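Local coordinates for protein multicopper oxidase (Arthrobacter sp. FB24, PDB 3GDC) that probably oxidises phenol-like substrates with its bound copper ions and passes the electrons to dioxygen, as laccase-type multicopper oxidases do, at residues I11-I16 with P189-D194; W37-V42 with W57-R62; A75-F80 with T118-A123; D162-M167 with L204-L209. All coordinates share one frame; numbering follows the deposited sequence.

Contact 1 of 4, residues I11-I16 with P189-D194; sequences IDPTAI and PFHFMD
P13 lies over one face of the H191 imidazole, and the two residues account for most of the surface buried between 11-16 and 189-194. The CD carbon of P13 sits 3.8 Å from the centroid of the H191 ring and only 7° off its normal, the geometry of a CH-pi contact, while P13 CB comes within 3.5 Å of H191 CD2. A chi1 of 171°, which sets CG opposite the backbone N, sends the H191 ring toward the first turn of helix 13-18. There the ring edge meets T14: OG1 lies in the imidazole plane, 2.6 Å from H191 NE2, in a short hydrogen bond. H191 CD2 stands over the face of the neighbouring F192 ring, and F192 CZ is 3.8 Å from P13 CB. Without the imidazole, as with an alanine here, T14 OG1 would probably lose this partner and a gap would open beside the P13 ring. The helix start carrying P13 and T14 is capped by D12, whose OD1 accepts weak bonds from T14 N and A15 N. F195 also meets the H191 ring, and L188 touches P13. The chemistry thus divides the imidazole between an apolar face that packs on proline and a polar edge whose bond to T14 probably fixes the ring's rotation; helices 13-18 and 191-194 are joined by packing and one short hydrogen bond.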
loop_
_atom_site.group_PDB
_atom_site.type_symbol
_atom_site.label_atom_id
_atom_site.label_comp_id
_atom_site.label_asym_id
_atom_site.label_seq_id
_atom_site.Cartn_x
_atom_site.Cartn_y
_atom_site.Cartn_z
ATOM N N ILE A 11 14.185 -24.981 12.127
ATOM C CA ILE A 11 14.561 -23.694 11.505
ATOM C C ILE A 11 15.263 -22.831 12.563
ATOM O O ILE A 11 14.804 -22.780 13.713
ATOM C CB ILE A 11 13.305 -22.902 11.006
ATOM C CG1 ILE A 11 12.479 -23.703 9.996
ATOM C CG2 ILE A 11 13.699 -21.546 10.405
ATOM C CD1 ILE A 11 11.084 -23.114 9.736
ATOM N N ASP A 12 16.361 -22.171 12.187
ATOM C CA ASP A 12 17.033 -21.198 13.069
ATOM C C ASP A 12 16.942 -19.801 12.462
ATOM O O ASP A 12 17.791 -19.413 11.657
ATOM C CB ASP A 12 18.498 -21.578 13.320
ATOM C CG ASP A 12 19.182 -20.686 14.368
ATOM O OD1 ASP A 12 18.641 -19.631 14.771
ATOM O OD2 ASP A 12 20.295 -21.051 14.798
ATOM N N PRO A 13 15.902 -19.040 12.833
ATOM C CA PRO A 13 15.709 -17.694 12.277
ATOM C C PRO A 13 16.880 -16.738 12.523
ATOM O O PRO A 13 17.158 -15.874 11.678
ATOM C CB PRO A 13 14.446 -17.199 12.990
ATOM C CG PRO A 13 13.702 -18.491 13.345
ATOM C CD PRO A 13 14.817 -19.407 13.766
ATOM N N THR A 14 17.549 -16.881 13.670
ATOM C CA THR A 14 18.711 -16.040 13.983
ATOM C C THR A 14 19.844 -16.279 12.991
ATOM O O THR A 14 20.460 -15.328 12.509
ATOM C CB THR A 14 19.202 -16.245 15.442
ATOM O OG1 THR A 14 18.192 -15.770 16.334
ATOM C CG2 THR A 14 20.477 -15.455 15.720
ATOM N N ALA A 15 20.107 -17.549 12.693
ATOM C CA ALA A 15 21.121 -17.910 11.708
ATOM C C ALA A 15 20.731 -17.374 10.324
ATOM O O ALA A 15 21.556 -16.768 9.618
ATOM C CB ALA A 15 21.296 -19.413 11.671
ATOM N N ILE A 16 19.466 -17.571 9.963
ATOM C CA ILE A 16 18.924 -17.105 8.676
ATOM C C ILE A 16 19.107 -15.595 8.506
ATOM O O ILE A 16 19.434 -15.107 7.416
ATOM C CB ILE A 16 17.435 -17.512 8.535
ATOM C CG1 ILE A 16 17.348 -19.035 8.371
ATOM C CG2 ILE A 16 16.756 -16.773 7.357
ATOM C CD1 ILE A 16 15.940 -19.585 8.214
ATOM N N PRO A 189 7.318 -18.090 14.517
ATOM C CA PRO A 189 6.537 -17.133 15.294
ATOM C C PRO A 189 7.212 -16.808 16.631
ATOM O O PRO A 189 7.639 -17.723 17.352
ATOM C CB PRO A 189 5.231 -17.887 15.528
ATOM C CG PRO A 189 5.089 -18.709 14.299
ATOM C CD PRO A 189 6.468 -19.178 13.996
ATOM N N PHE A 190 7.333 -15.513 16.915
ATOM C CA PHE A 190 7.872 -14.982 18.186
ATOM C C PHE A 190 9.336 -15.310 18.523
ATOM O O PHE A 190 9.791 -15.027 19.642
ATOM C CB PHE A 190 7.005 -15.404 19.385
ATOM C CG PHE A 190 5.552 -15.038 19.267
ATOM C CD1 PHE A 190 5.145 -13.706 19.312
ATOM C CD2 PHE A 190 4.585 -16.030 19.179
ATOM C CE1 PHE A 190 3.790 -13.370 19.227
ATOM C CE2 PHE A 190 3.224 -15.703 19.100
ATOM C CZ PHE A 190 2.827 -14.377 19.126
ATOM N N HIS A 191 10.090 -15.868 17.575
ATOM C CA HIS A 191 11.494 -16.204 17.845
ATOM C C HIS A 191 12.305 -15.018 18.376
ATOM O O HIS A 191 13.095 -15.173 19.331
ATOM C CB HIS A 191 12.166 -16.816 16.605
ATOM C CG HIS A 191 13.648 -16.995 16.742
ATOM N ND1 HIS A 191 14.212 -18.104 17.337
ATOM C CD2 HIS A 191 14.681 -16.208 16.358
ATOM C CE1 HIS A 191 15.529 -17.990 17.312
ATOM N NE2 HIS A 191 15.838 -16.851 16.719
ATOM N N PHE A 192 12.124 -13.844 17.769
ATOM C CA PHE A 192 12.929 -12.673 18.137
ATOM C C PHE A 192 12.416 -11.954 19.399
ATOM O O PHE A 192 12.995 -10.961 19.841
ATOM C CB PHE A 192 13.104 -11.720 16.943
ATOM C CG PHE A 192 13.845 -12.345 15.787
ATOM C CD1 PHE A 192 15.227 -12.570 15.870
ATOM C CD2 PHE A 192 13.166 -12.746 14.640
ATOM C CE1 PHE A 192 15.932 -13.163 14.812
ATOM C CE2 PHE A 192 13.864 -13.341 13.558
ATOM C CZ PHE A 192 15.250 -13.549 13.652
ATOM N N MET A 193 11.345 -12.484 19.979
ATOM C CA MET A 193 10.940 -12.087 21.338
ATOM C C MET A 193 11.889 -12.742 22.330
ATOM O O MET A 193 12.345 -12.103 23.288
ATOM C CB MET A 193 9.505 -12.510 21.652
ATOM C CG MET A 193 8.418 -11.847 20.808
ATOM S SD MET A 193 8.252 -10.083 21.134
ATOM C CE MET A 193 7.470 -10.110 22.763
ATOM N N ASP A 194 12.188 -14.015 22.085
ATOM C CA ASP A 194 13.042 -14.809 22.981
ATOM C C ASP A 194 14.515 -14.624 22.703
ATOM O O ASP A 194 15.349 -14.754 23.614
ATOM C CB ASP A 194 12.680 -16.289 22.881
ATOM C CG ASP A 194 11.309 -16.579 23.428
ATOM O OD1 ASP A 194 10.872 -15.845 24.344
ATOM O OD2 ASP A 194 10.664 -17.540 22.951
#

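Contact 2 of 4, residues W37-V42 with W57-R62; sequences WDIVAV and WSYNGR
With CG beside the backbone N (chi1 -74°) and chi2 at 0°, N60 turns its amide back onto 37-42. V42 CG2 and S58 OG each stand between N and the carbonyl carbon of their own residue, and V42 CG2 lies 3.3 Å from S58 OG. The N60 amide uses both ends: OD1 accepts from V40 N at 2.9 Å, and ND2 gives a weak bond to D38 O. The N60 backbone N adds a nearly straight bond to V40 O (2.8 Å, 175°). Were the amide cut back to an alanine, V40 N would probably lose its acceptor and D38 O its weak donor. V42 O accepts from S58 N and S58 OG, which reach it from opposite faces of its carbonyl plane. On the face of A41, I39 CG2 packs against Y59 CD1 at 3.6 Å; the Y59 hydroxyl bonds T89 O. A type I' turn, Y59 to R62, ends the second strand. The pairs A41-Y59 and V42-S58 belong to the hairpin of strands 33-49 and 52-59 in a cupredoxin-like domain.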
loop_
_atom_site.group_PDB
_atom_site.type_symbol
_atom_site.label_atom_id
_atom_site.label_comp_id
_atom_site.label_asym_id
_atom_site.label_seq_id
_atom_site.Cartn_x
_atom_site.Cartn_y
_atom_site.Cartn_z
ATOM N N TRP A 37 24.947 -22.423 -7.109
ATOM C CA TRP A 37 24.359 -23.002 -5.913
ATOM C C TRP A 37 23.647 -24.288 -6.262
ATOM O O TRP A 37 23.136 -24.436 -7.374
ATOM C CB TRP A 37 23.313 -22.064 -5.312
ATOM C CG TRP A 37 23.782 -20.728 -4.848
ATOM C CD1 TRP A 37 24.165 -20.396 -3.587
ATOM C CD2 TRP A 37 23.855 -19.523 -5.624
ATOM N NE1 TRP A 37 24.489 -19.064 -3.529
ATOM C CE2 TRP A 37 24.306 -18.501 -4.763
ATOM C CE3 TRP A 37 23.593 -19.210 -6.966
ATOM C CZ2 TRP A 37 24.497 -17.185 -5.193
ATOM C CZ3 TRP A 37 23.781 -17.900 -7.398
ATOM C CH2 TRP A 37 24.223 -16.901 -6.508
ATOM N N ASP A 38 23.585 -25.201 -5.301
ATOM C CA ASP A 38 22.712 -26.367 -5.406
ATOM C C ASP A 38 21.516 -26.157 -4.493
ATOM O O ASP A 38 21.682 -25.921 -3.290
ATOM C CB ASP A 38 23.432 -27.644 -4.968
ATOM C CG ASP A 38 24.710 -27.877 -5.726
ATOM O OD1 ASP A 38 24.713 -27.667 -6.950
ATOM O OD2 ASP A 38 25.711 -28.265 -5.088
ATOM N N ILE A 39 20.320 -26.246 -5.065
ATOM C CA ILE A 39 19.083 -26.046 -4.313
ATOM C C ILE A 39 18.214 -27.275 -4.544
ATOM O O ILE A 39 18.003 -27.697 -5.692
ATOM C CB ILE A 39 18.356 -24.737 -4.757
ATOM C CG1 ILE A 39 19.215 -23.499 -4.421
ATOM C CG2 ILE A 39 16.962 -24.637 -4.123
ATOM C CD1 ILE A 39 18.542 -22.131 -4.667
ATOM N N VAL A 40 17.706 -27.847 -3.455
ATOM C CA VAL A 40 16.868 -29.043 -3.529
ATOM C C VAL A 40 15.517 -28.772 -2.874
ATOM O O VAL A 40 15.471 -28.280 -1.741
ATOM C CB VAL A 40 17.539 -30.251 -2.821
ATOM C CG1 VAL A 40 16.662 -31.500 -2.936
ATOM C CG2 VAL A 40 18.941 -30.534 -3.393
ATOM N N ALA A 41 14.418 -29.075 -3.574
ATOM C CA ALA A 41 13.093 -29.001 -2.951
ATOM C C ALA A 41 12.845 -30.276 -2.145
ATOM O O ALA A 41 12.985 -31.391 -2.655
ATOM C CB ALA A 41 11.984 -28.760 -3.988
ATOM N N VAL A 42 12.546 -30.111 -0.863
ATOM C CA VAL A 42 12.388 -31.257 0.031
ATOM C C VAL A 42 11.162 -31.064 0.914
ATOM O O VAL A 42 10.935 -29.972 1.439
ATOM C CB VAL A 42 13.639 -31.501 0.942
ATOM C CG1 VAL A 42 14.875 -31.779 0.126
ATOM C CG2 VAL A 42 13.894 -30.328 1.867
ATOM N N TRP A 57 6.981 -27.532 2.319
ATOM C CA TRP A 57 7.739 -27.774 1.110
ATOM C C TRP A 57 8.837 -26.719 1.158
ATOM O O TRP A 57 8.546 -25.515 1.155
ATOM C CB TRP A 57 6.871 -27.543 -0.120
ATOM C CG TRP A 57 5.765 -28.537 -0.321
ATOM C CD1 TRP A 57 5.654 -29.785 0.232
ATOM C CD2 TRP A 57 4.619 -28.370 -1.163
ATOM N NE1 TRP A 57 4.499 -30.400 -0.207
ATOM C CE2 TRP A 57 3.847 -29.554 -1.063
ATOM C CE3 TRP A 57 4.159 -27.327 -1.979
ATOM C CZ2 TRP A 57 2.639 -29.724 -1.756
ATOM C CZ3 TRP A 57 2.966 -27.499 -2.674
ATOM C CH2 TRP A 57 2.214 -28.684 -2.550
ATOM N N SER A 58 10.084 -27.156 1.219
ATOM C CA SER A 58 11.176 -26.229 1.481
ATOM C C SER A 58 12.340 -26.417 0.526
ATOM O O SER A 58 12.623 -27.530 0.089
ATOM C CB SER A 58 11.685 -26.397 2.914
ATOM O OG SER A 58 12.268 -27.671 3.096
ATOM N N TYR A 59 13.018 -25.318 0.229
ATOM C CA TYR A 59 14.293 -25.370 -0.467
ATOM C C TYR A 59 15.409 -25.584 0.555
ATOM O O TYR A 59 15.593 -24.753 1.460
ATOM C CB TYR A 59 14.539 -24.063 -1.213
ATOM C CG TYR A 59 13.578 -23.733 -2.329
ATOM C CD1 TYR A 59 13.467 -24.552 -3.464
ATOM C CD2 TYR A 59 12.824 -22.557 -2.287
ATOM C CE1 TYR A 59 12.598 -24.228 -4.500
ATOM C CE2 TYR A 59 11.958 -22.214 -3.342
ATOM C CZ TYR A 59 11.850 -23.061 -4.440
ATOM O OH TYR A 59 11.005 -22.724 -5.480
ATOM N N ASN A 60 16.145 -26.690 0.408
ATOM C CA ASN A 60 17.268 -27.041 1.293
ATOM C C ASN A 60 16.874 -27.194 2.768
ATOM O O ASN A 60 17.689 -26.946 3.671
ATOM C CB ASN A 60 18.430 -26.039 1.146
ATOM C CG ASN A 60 19.198 -26.213 -0.157
ATOM O OD1 ASN A 60 18.887 -27.086 -0.969
ATOM N ND2 ASN A 60 20.204 -25.372 -0.364
ATOM N N GLY A 61 15.627 -27.600 3.000
ATOM C CA GLY A 61 15.162 -27.965 4.346
ATOM C C GLY A 61 15.042 -26.818 5.327
ATOM O O GLY A 61 15.111 -27.026 6.542
ATOM N N ARG A 62 14.872 -25.606 4.807
ATOM C CA ARG A 62 14.657 -24.428 5.652
ATOM C C ARG A 62 13.602 -23.526 5.024
ATOM O O ARG A 62 13.469 -23.465 3.791
ATOM C CB ARG A 62 15.965 -23.645 5.843
ATOM C CG ARG A 62 16.645 -23.262 4.536
ATOM C CD ARG A 62 16.888 -21.748 4.497
ATOM N NE ARG A 62 18.197 -21.432 4.969
ATOM C CZ ARG A 62 18.748 -20.226 5.020
ATOM N NH1 ARG A 62 18.107 -19.116 4.641
ATOM N NH2 ARG A 62 19.968 -20.152 5.491
#

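Contact 3 of 4, residues A75-F80 with T118-A123; sequences ALRIHF and TYEFDA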
loop_
_atom_site.group_PDB
_atom_site.type_symbol
_atom_site.label_atom_id
_atom_site.label_comp_id
_atom_site.label_asym_id
_atom_site.label_seq_id
_atom_site.Cartn_x
_atom_site.Cartn_y
_atom_site.Cartn_z
ATOM N N ALA A 75 27.646 -14.080 -13.447
ATOM C CA ALA A 75 26.930 -15.127 -14.152
ATOM C C ALA A 75 26.470 -16.129 -13.099
ATOM O O ALA A 75 27.278 -16.604 -12.294
ATOM C CB ALA A 75 27.839 -15.802 -15.187
ATOM N N LEU A 76 25.175 -16.437 -13.096
ATOM C CA LEU A 76 24.590 -17.296 -12.054
ATOM C C LEU A 76 24.098 -18.630 -12.591
ATOM O O LEU A 76 23.548 -18.703 -13.695
ATOM C CB LEU A 76 23.428 -16.580 -11.333
ATOM C CG LEU A 76 23.651 -15.157 -10.803
ATOM C CD1 LEU A 76 22.431 -14.688 -10.004
ATOM C CD2 LEU A 76 24.905 -15.055 -9.950
ATOM N N ARG A 77 24.297 -19.672 -11.791
ATOM C CA ARG A 77 23.750 -20.998 -12.063
ATOM C C ARG A 77 23.138 -21.552 -10.787
ATOM O O ARG A 77 23.822 -21.684 -9.761
ATOM C CB ARG A 77 24.834 -21.957 -12.568
ATOM C CG ARG A 77 25.367 -21.617 -13.945
ATOM C CD ARG A 77 26.349 -22.677 -14.416
ATOM N NE ARG A 77 27.024 -22.245 -15.636
ATOM C CZ ARG A 77 28.145 -22.780 -16.109
ATOM N NH1 ARG A 77 28.744 -23.777 -15.462
ATOM N NH2 ARG A 77 28.674 -22.310 -17.227
ATOM N N ILE A 78 21.848 -21.865 -10.850
ATOM C CA ILE A 78 21.171 -22.533 -9.749
ATOM C C ILE A 78 20.805 -23.933 -10.184
ATOM O O ILE A 78 19.953 -24.108 -11.052
ATOM C CB ILE A 78 19.899 -21.772 -9.315
ATOM C CG1 ILE A 78 20.253 -20.351 -8.846
ATOM C CG2 ILE A 78 19.130 -22.564 -8.266
ATOM C CD1 ILE A 78 20.874 -20.291 -7.507
ATOM N N HIS A 79 21.465 -24.918 -9.584
ATOM C CA HIS A 79 21.253 -26.329 -9.909
ATOM C C HIS A 79 20.145 -26.853 -9.022
ATOM O O HIS A 79 20.370 -27.185 -7.852
ATOM C CB HIS A 79 22.541 -27.131 -9.680
ATOM C CG HIS A 79 23.728 -26.561 -10.390
ATOM N ND1 HIS A 79 23.924 -26.717 -11.745
ATOM C CD2 HIS A 79 24.765 -25.813 -9.942
ATOM C CE1 HIS A 79 25.031 -26.089 -12.103
ATOM N NE2 HIS A 79 25.559 -25.531 -11.028
ATOM N N PHE A 80 18.948 -26.896 -9.588
ATOM C CA PHE A 80 17.739 -27.275 -8.873
ATOM C C PHE A 80 17.465 -28.762 -9.025
ATOM O O PHE A 80 17.495 -29.288 -10.138
ATOM C CB PHE A 80 16.549 -26.469 -9.414
ATOM C CG PHE A 80 15.238 -26.785 -8.740
ATOM C CD1 PHE A 80 15.122 -26.749 -7.351
ATOM C CD2 PHE A 80 14.112 -27.092 -9.502
ATOM C CE1 PHE A 80 13.897 -27.021 -6.725
ATOM C CE2 PHE A 80 12.888 -27.365 -8.891
ATOM C CZ PHE A 80 12.779 -27.333 -7.499
ATOM N N THR A 118 19.023 -26.733 -14.336
ATOM C CA THR A 118 19.886 -25.607 -14.000
ATOM C C THR A 118 19.336 -24.289 -14.556
ATOM O O THR A 118 19.285 -24.080 -15.773
ATOM C CB THR A 118 21.341 -25.840 -14.464
ATOM O OG1 THR A 118 21.835 -27.049 -13.880
ATOM C CG2 THR A 118 22.242 -24.671 -14.047
ATOM N N TYR A 119 18.931 -23.403 -13.646
ATOM C CA TYR A 119 18.555 -22.035 -13.995
ATOM C C TYR A 119 19.824 -21.229 -14.173
ATOM O O TYR A 119 20.715 -21.288 -13.330
ATOM C CB TYR A 119 17.664 -21.402 -12.911
ATOM C CG TYR A 119 16.356 -22.128 -12.740
ATOM C CD1 TYR A 119 15.267 -21.843 -13.570
ATOM C CD2 TYR A 119 16.204 -23.103 -11.750
ATOM C CE1 TYR A 119 14.062 -22.525 -13.425
ATOM C CE2 TYR A 119 15.008 -23.783 -11.589
ATOM C CZ TYR A 119 13.939 -23.483 -12.430
ATOM O OH TYR A 119 12.751 -24.155 -12.284
ATOM N N GLU A 120 19.896 -20.490 -15.277
ATOM C CA GLU A 120 21.047 -19.655 -15.613
ATOM C C GLU A 120 20.598 -18.262 -16.029
ATOM O O GLU A 120 19.688 -18.117 -16.842
ATOM C CB GLU A 120 21.849 -20.290 -16.759
ATOM C CG GLU A 120 22.179 -21.768 -16.555
ATOM C CD GLU A 120 23.054 -22.344 -17.661
ATOM O OE1 GLU A 120 23.592 -21.561 -18.482
ATOM O OE2 GLU A 120 23.213 -23.589 -17.695
ATOM N N PHE A 121 21.240 -17.247 -15.457
ATOM C CA PHE A 121 21.005 -15.851 -15.797
ATOM C C PHE A 121 22.105 -14.994 -15.184
ATOM O O PHE A 121 22.919 -15.474 -14.395
ATOM C CB PHE A 121 19.611 -15.368 -15.333
ATOM C CG PHE A 121 19.213 -15.873 -13.970
ATOM C CD1 PHE A 121 19.744 -15.305 -12.814
ATOM C CD2 PHE A 121 18.310 -16.913 -13.847
ATOM C CE1 PHE A 121 19.371 -15.776 -11.551
ATOM C CE2 PHE A 121 17.945 -17.396 -12.587
ATOM C CZ PHE A 121 18.483 -16.821 -11.445
ATOM N N ASP A 122 22.131 -13.721 -15.554
ATOM C CA ASP A 122 23.064 -12.786 -14.953
ATOM C C ASP A 122 22.422 -12.119 -13.738
ATOM O O ASP A 122 21.200 -12.040 -13.653
ATOM C CB ASP A 122 23.521 -11.756 -15.975
ATOM C CG ASP A 122 24.409 -12.368 -17.059
ATOM O OD1 ASP A 122 25.100 -13.368 -16.773
ATOM O OD2 ASP A 122 24.418 -11.843 -18.191
ATOM N N ALA A 123 23.243 -11.679 -12.793
ATOM C CA ALA A 123 22.739 -10.998 -11.593
ATOM C C ALA A 123 22.379 -9.558 -11.966
ATOM O O ALA A 123 23.224 -8.655 -11.921
ATOM C CB ALA A 123 23.775 -11.042 -10.467
HETATM O O HOH W 1 25.804 -20.557 -17.139
#
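I78 N donates to Y119 O at 2.8 Å and 168°, and Y119 N returns a bond to I78 O: a hydrogen-bonded pair joining antiparallel strands 75-82 and 116-122 of the first cupredoxin-like domain. L76 and F121 form the next such pair. On their face, F121 sets CG between its backbone N and carbonyl carbon (chi1 41°), which lays its ring near L76 CD1, 3.6 Å from F121 CE1; L76 CD1 also touches A123 CB, and F80 CB meets the edge of the Y119 ring at CE2 (3.8 Å). F150 touches both L76 and F121. On the other, polar face H79 runs beside T118, its ND1 hydrogen-bonded to T118 OG1 (3.0 Å) and its NE2 to E36. R77 and E120 also run alongside, yet their charges do not pair directly: a water accepts from R77 NE at 2.6 Å and donates weakly to E120 OE1. The chemistry separates by face: hydrocarbon on one, and on the other a direct bond and a water that probably relays part of the R77-E120 attraction.

Contact 4 of 4, residues D162-M167 with L204-L209; sequences DDEMVM and LVRIHL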
loop_
_atom_site.group_PDB
_atom_site.type_symbol
_atom_site.label_atom_id
_atom_site.label_comp_id
_atom_site.label_asym_id
_atom_site.label_seq_id
_atom_site.Cartn_x
_atom_site.Cartn_y
_atom_site.Cartn_z
ATOM N N ASP A 162 27.548 -1.749 8.796
ATOM C CA ASP A 162 28.216 -2.386 9.917
ATOM C C ASP A 162 27.570 -3.725 10.254
ATOM O O ASP A 162 28.230 -4.622 10.768
ATOM C CB ASP A 162 28.219 -1.464 11.133
ATOM C CG ASP A 162 29.023 -0.205 10.897
ATOM O OD1 ASP A 162 30.190 -0.335 10.450
ATOM O OD2 ASP A 162 28.488 0.910 11.137
ATOM N N ASP A 163 26.278 -3.863 9.955
ATOM C CA ASP A 163 25.537 -5.094 10.251
ATOM C C ASP A 163 24.443 -5.271 9.199
ATOM O O ASP A 163 23.466 -4.532 9.194
ATOM C CB ASP A 163 24.926 -5.025 11.664
ATOM C CG ASP A 163 24.382 -6.374 12.162
ATOM O OD1 ASP A 163 24.342 -7.368 11.399
ATOM O OD2 ASP A 163 23.987 -6.439 13.351
ATOM N N GLU A 164 24.617 -6.235 8.305
ATOM C CA GLU A 164 23.646 -6.467 7.238
ATOM C C GLU A 164 22.856 -7.729 7.529
ATOM O O GLU A 164 23.408 -8.747 7.980
ATOM C CB GLU A 164 24.347 -6.578 5.885
ATOM C CG GLU A 164 23.430 -6.419 4.662
ATOM C CD GLU A 164 24.218 -6.042 3.420
ATOM O OE1 GLU A 164 25.455 -5.886 3.549
ATOM O OE2 GLU A 164 23.625 -5.892 2.328
ATOM N N MET A 165 21.556 -7.661 7.288
ATOM C CA MET A 165 20.678 -8.778 7.610
ATOM C C MET A 165 19.516 -8.903 6.626
ATOM O O MET A 165 19.252 -7.985 5.834
ATOM C CB MET A 165 20.165 -8.673 9.052
ATOM C CG MET A 165 19.634 -7.325 9.427
ATOM S SD MET A 165 19.209 -7.217 11.186
ATOM C CE MET A 165 20.810 -7.058 11.928
ATOM N N VAL A 166 18.860 -10.059 6.674
ATOM C CA VAL A 166 17.700 -10.356 5.841
ATOM C C VAL A 166 16.519 -10.781 6.714
ATOM O O VAL A 166 16.662 -11.568 7.653
ATOM C CB VAL A 166 18.005 -11.412 4.709
ATOM C CG1 VAL A 166 18.534 -12.732 5.268
ATOM C CG2 VAL A 166 16.786 -11.640 3.815
ATOM N N MET A 167 15.355 -10.233 6.386
ATOM C CA MET A 167 14.115 -10.544 7.091
ATOM C C MET A 167 13.015 -10.888 6.098
ATOM O O MET A 167 12.557 -10.022 5.330
ATOM C CB MET A 167 13.687 -9.350 7.953
ATOM C CG MET A 167 14.621 -9.108 9.123
ATOM S SD MET A 167 13.940 -7.880 10.246
ATOM C CE MET A 167 15.127 -8.020 11.601
ATOM N N LEU A 204 25.712 1.357 11.516
ATOM C CA LEU A 204 24.795 1.305 10.378
ATOM C C LEU A 204 24.241 -0.102 10.151
ATOM O O LEU A 204 24.973 -1.017 9.752
ATOM C CB LEU A 204 25.468 1.814 9.106
ATOM C CG LEU A 204 24.551 1.922 7.884
ATOM C CD1 LEU A 204 23.389 2.876 8.132
ATOM C CD2 LEU A 204 25.371 2.385 6.682
ATOM N N VAL A 205 22.944 -0.259 10.407
ATOM C CA VAL A 205 22.253 -1.534 10.226
ATOM C C VAL A 205 21.484 -1.477 8.901
ATOM O O VAL A 205 20.770 -0.513 8.650
ATOM C CB VAL A 205 21.293 -1.816 11.410
ATOM C CG1 VAL A 205 20.450 -3.082 11.149
ATOM C CG2 VAL A 205 22.077 -1.929 12.723
ATOM N N ARG A 206 21.658 -2.494 8.050
ATOM C CA ARG A 206 20.999 -2.556 6.755
ATOM C C ARG A 206 20.191 -3.853 6.691
ATOM O O ARG A 206 20.741 -4.952 6.801
ATOM C CB ARG A 206 22.028 -2.497 5.601
ATOM C CG ARG A 206 21.447 -2.658 4.203
ATOM C CD ARG A 206 22.488 -2.394 3.091
ATOM N NE ARG A 206 22.969 -1.011 3.137
ATOM C CZ ARG A 206 24.234 -0.634 2.939
ATOM N NH1 ARG A 206 25.165 -1.533 2.663
ATOM N NH2 ARG A 206 24.562 0.654 3.024
ATOM N N ILE A 207 18.885 -3.714 6.517
ATOM C CA ILE A 207 17.993 -4.863 6.506
ATOM C C ILE A 207 17.372 -5.026 5.122
ATOM O O ILE A 207 16.791 -4.087 4.582
ATOM C CB ILE A 207 16.849 -4.696 7.550
ATOM C CG1 ILE A 207 17.412 -4.420 8.948
ATOM C CG2 ILE A 207 15.928 -5.937 7.546
ATOM C CD1 ILE A 207 16.344 -3.935 9.961
ATOM N N HIS A 208 17.474 -6.229 4.571
ATOM C CA HIS A 208 16.734 -6.579 3.367
ATOM C C HIS A 208 15.411 -7.208 3.793
ATOM O O HIS A 208 15.388 -8.345 4.253
ATOM C CB HIS A 208 17.547 -7.557 2.522
ATOM C CG HIS A 208 18.863 -6.994 2.106
ATOM N ND1 HIS A 208 19.023 -6.236 0.967
ATOM C CD2 HIS A 208 20.070 -7.018 2.719
ATOM C CE1 HIS A 208 20.280 -5.842 0.880
ATOM N NE2 HIS A 208 20.934 -6.293 1.935
ATOM N N LEU A 209 14.318 -6.472 3.611
ATOM C CA LEU A 209 12.997 -6.922 4.083
ATOM C C LEU A 209 12.144 -7.369 2.922
ATOM O O LEU A 209 11.894 -6.583 2.009
ATOM C CB LEU A 209 12.280 -5.777 4.814
ATOM C CG LEU A 209 10.884 -6.116 5.349
ATOM C CD1 LEU A 209 11.014 -7.020 6.553
ATOM C CD2 LEU A 209 10.174 -4.817 5.717
#
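E164 and H208 are joined across two neighbouring parallel strands of a cupredoxin-like beta sandwich, 163-172 and 205-211, whose short segments run 20° from parallel. From CB, which lies near R206 O, the E164 chain leaves with CG anti to the backbone N (chi1 -163°) and reaches across to the second strand. CG lies in the plane of the H208 ring, at its edge, 3.7 Å from NE2. CD is near both H208 NE2 and R206 CD. At the tip, OE2 accepts from H208 NE2 at 2.7 Å, through its anti lone pair and with an almost straight N-H (175°). E164 OE1 lies at the edge of the R206 guanidinium, 4.5 Å from R206 NH1, too far for a salt bridge. Carboxylate and imidazole are nearly coplanar, which suits the in-plane bond. The other nitrogen of H208, ND1, is bonded to T128, so both ring nitrogens are engaged and the ring's rotation is fixed. R206 lies alongside E164, but its guanidinium is turned almost perpendicular to the carboxylate and is held by E257 and P159 O. The opposite face is apolar: M165 CG packs on I207 CG1 at 3.7 Å, M167 CG on I207 CG2, and L17 of helix 13-18 touches both methionines. At the start of the pair, L204 O takes bonds from both D162 N and D163 N, while D162 OD2 accepts from L204 N at 2.8 Å.

Contacts 2 and 3 share one beta sheet: strands 33-49 and 75-82 are neighbours in it, and probable backbone hydrogen bonds join W37 and I39 to H79, although the contact centres are 15 Å apart. Contact 4 belongs to the six-stranded beta sheet of the second cupredoxin-like half, about 25 Å from contact 3 between centres. Along the chain, contacts 2, 3 and 4 follow in series, whereas contact 1 starts before them all and closes between the two segments of contact 4. Contact 1 touches contact 2 through I16 against R62 and contact 4 through I16 against V166, so helix 13-18 probably helps to join the two halves.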